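Local atomic coordinates of putative pyrroline carboxylate reductase (Streptococcus pyogenes, PDB entry 2AHR), a protein that probably catalyses the NAD(P)H-dependent reduction of 1-pyrroline-5-carboxylate to L-proline, the last step of proline biosynthesis. Residues D157-T162 with D254-L259. Residues are numbered along the deposited sequence; the frame is centred on the assembly and turned at random.
Sequences DFDTFT and DKAKSL. With NA (sodium ion), chain R; FMT (formic acid), chain T.
D159 and K257 both carry CG beside the backbone N and opposite the carbonyl carbon (chi1 -76° and -74°), which sets the D159 carboxylate against the last turn of helix 241-258 and sends the lysine, extended beyond CG, past it at a slant. The two carboxylate oxygens meet different residues. OD1 of D159 rests on the methyl CB of A256 at 3.5 Å, while OD2 of D159 lies 3.7 Å from CG of K257. These are van der Waals contacts: no direct hydrogen bond joins the two segments, and NZ of K257 stays 6.3 Å from OD2 of D159, too far for a salt bridge. The lysine ammonium instead donates to O1 of a formic acid molecule, probably from the crystallisation liquor, with 2.8 Å between NZ of K257 and that oxygen. A polar link between the two segments runs through a water and the sodium ion. The water donates to OD2 of D159 at 2.9 Å and also binds the sodium ion, so D159 stands in the second shell of the metal.

The contact joins the start of helix 158-185 to the C-terminus of the chain within the helical dimerisation domain, where the Rossmann-type coenzyme domain abuts it. Backbone oxygens of A256, K257 and L259 converge on the sodium as helix 241-258 ends, with O of A256 at 2.5 Å; a second water and O of G92, from the coenzyme domain, complete the site. O of L259 binds the metal while its OXT forms a salt bridge with R97. On helix 158-185, OG1 of T162 donates back to O of F158 at 2.6 Å, tilted 33° from the carbonyl plane and on the opposite face from the T162 amide. T160 faces away from this contact and hydrogen-bonds through OG1 to O of N186 of the second subunit.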
loop_
_atom_site.group_PDB
_atom_site.type_symbol
_atom_site.label_atom_id
_atom_site.label_comp_id
_atom_site.label_asym_id
_atom_site.label_seq_id
_atom_site.Cartn_x
_atom_site.Cartn_y
_atom_site.Cartn_z
ATOM N N ASP E 157 -7.903 16.509 -30.363
ATOM C CA ASP E 157 -8.121 16.795 -28.940
ATOM C C ASP E 157 -9.494 16.335 -28.468
ATOM O O ASP E 157 -9.883 16.619 -27.342
ATOM C CB ASP E 157 -7.964 18.287 -28.651
ATOM C CG ASP E 157 -6.532 18.782 -28.824
ATOM O OD1 ASP E 157 -5.556 18.081 -28.445
ATOM O OD2 ASP E 157 -6.386 19.906 -29.340
ATOM N N PHE E 158 -10.235 15.648 -29.325
ATOM C CA PHE E 158 -11.603 15.249 -28.975
ATOM C C PHE E 158 -11.709 14.273 -27.826
ATOM O O PHE E 158 -12.654 14.350 -27.052
ATOM C CB PHE E 158 -12.381 14.744 -30.187
ATOM C CG PHE E 158 -13.399 15.730 -30.682
ATOM C CD1 PHE E 158 -12.996 16.996 -31.119
ATOM C CD2 PHE E 158 -14.761 15.415 -30.669
ATOM C CE1 PHE E 158 -13.927 17.936 -31.558
ATOM C CE2 PHE E 158 -15.701 16.332 -31.113
ATOM C CZ PHE E 158 -15.279 17.607 -31.567
ATOM N N ASP E 159 -10.746 13.362 -27.718
ATOM C CA ASP E 159 -10.768 12.342 -26.650
ATOM C C ASP E 159 -10.516 12.977 -25.268
ATOM O O ASP E 159 -11.171 12.628 -24.302
ATOM C CB ASP E 159 -9.732 11.234 -26.922
ATOM C CG ASP E 159 -10.171 10.256 -28.012
ATOM O OD1 ASP E 159 -11.360 10.227 -28.431
ATOM O OD2 ASP E 159 -9.303 9.487 -28.443
ATOM N N THR E 160 -9.551 13.891 -25.201
ATOM C CA THR E 160 -9.298 14.688 -24.010
ATOM C C THR E 160 -10.489 15.575 -23.648
ATOM O O THR E 160 -10.807 15.710 -22.475
ATOM C CB THR E 160 -8.015 15.573 -24.177
ATOM O OG1 THR E 160 -6.920 14.746 -24.574
ATOM C CG2 THR E 160 -7.639 16.274 -22.888
ATOM N N PHE E 161 -11.155 16.174 -24.644
ATOM C CA PHE E 161 -12.318 17.013 -24.367
ATOM C C PHE E 161 -13.473 16.119 -23.878
ATOM O O PHE E 161 -14.221 16.504 -22.987
ATOM C CB PHE E 161 -12.743 17.800 -25.623
ATOM C CG PHE E 161 -13.847 18.802 -25.383
ATOM C CD1 PHE E 161 -13.549 20.163 -25.256
ATOM C CD2 PHE E 161 -15.175 18.398 -25.324
ATOM C CE1 PHE E 161 -14.556 21.097 -25.051
ATOM C CE2 PHE E 161 -16.216 19.326 -25.113
ATOM C CZ PHE E 161 -15.906 20.677 -24.975
ATOM N N THR E 162 -13.619 14.936 -24.468
ATOM C CA THR E 162 -14.592 13.934 -23.982
ATOM C C THR E 162 -14.443 13.697 -22.471
ATOM O O THR E 162 -15.443 13.586 -21.746
ATOM C CB THR E 162 -14.419 12.608 -24.739
ATOM O OG1 THR E 162 -14.585 12.841 -26.146
ATOM C CG2 THR E 162 -15.413 11.530 -24.245
ATOM N N ASP E 254 -8.095 6.559 -22.369
ATOM C CA ASP E 254 -7.726 5.214 -22.850
ATOM C C ASP E 254 -8.949 4.505 -23.445
ATOM O O ASP E 254 -8.870 3.889 -24.502
ATOM C CB ASP E 254 -7.196 4.320 -21.719
ATOM C CG ASP E 254 -5.785 4.645 -21.306
ATOM O OD1 ASP E 254 -5.082 5.418 -22.001
ATOM O OD2 ASP E 254 -5.379 4.103 -20.255
ATOM N N LYS E 255 -10.077 4.595 -22.759
ATOM C CA LYS E 255 -11.290 3.937 -23.244
ATOM C C LYS E 255 -11.744 4.574 -24.539
ATOM O O LYS E 255 -12.092 3.874 -25.483
ATOM C CB LYS E 255 -12.414 4.002 -22.214
ATOM C CG LYS E 255 -13.705 3.319 -22.692
ATOM C CD LYS E 255 -13.478 1.788 -22.791
ATOM C CE LYS E 255 -14.728 1.071 -23.277
ATOM N NZ LYS E 255 -14.500 -0.393 -23.173
ATOM N N ALA E 256 -11.754 5.911 -24.586
ATOM C CA ALA E 256 -12.116 6.601 -25.813
ATOM C C ALA E 256 -11.204 6.113 -26.946
ATOM O O ALA E 256 -11.692 5.810 -28.037
ATOM C CB ALA E 256 -12.044 8.149 -25.639
ATOM N N LYS E 257 -9.894 6.023 -26.688
ATOM C CA LYS E 257 -8.944 5.535 -27.691
ATOM C C LYS E 257 -9.271 4.116 -28.163
ATOM O O LYS E 257 -9.202 3.841 -29.360
ATOM C CB LYS E 257 -7.490 5.606 -27.210
ATOM C CG LYS E 257 -6.912 7.018 -27.191
ATOM C CD LYS E 257 -5.642 7.061 -26.333
ATOM C CE LYS E 257 -4.952 8.445 -26.407
ATOM N NZ LYS E 257 -3.805 8.524 -25.439
ATOM N N SER E 258 -9.637 3.219 -27.257
ATOM C CA SER E 258 -9.873 1.834 -27.685
ATOM C C SER E 258 -11.186 1.673 -28.443
ATOM O O SER E 258 -11.301 0.803 -29.290
ATOM C CB SER E 258 -9.803 0.851 -26.511
ATOM O OG SER E 258 -10.941 0.977 -25.685
ATOM N N LEU E 259 -12.174 2.515 -28.154
ATOM C CA LEU E 259 -13.440 2.460 -28.908
ATOM C C LEU E 259 -13.228 2.698 -30.415
ATOM O O LEU E 259 -12.326 3.439 -30.839
ATOM C CB LEU E 259 -14.472 3.456 -28.354
ATOM C CG LEU E 259 -15.112 3.102 -27.012
ATOM C CD1 LEU E 259 -15.827 4.312 -26.473
ATOM C CD2 LEU E 259 -16.077 1.903 -27.128
ATOM O OXT LEU E 259 -13.958 2.146 -31.250
HETATM NA NA NA R . -11.168 5.630 -30.510
HETATM C C FMT T . -3.511 8.361 -21.890
HETATM O O1 FMT T . -4.322 7.975 -22.736
HETATM O O2 FMT T . -2.982 7.635 -21.045
HETATM O O HOH W 1 -9.989 7.694 -30.653
HETATM O O HOH W 2 -9.619 5.580 -32.374
#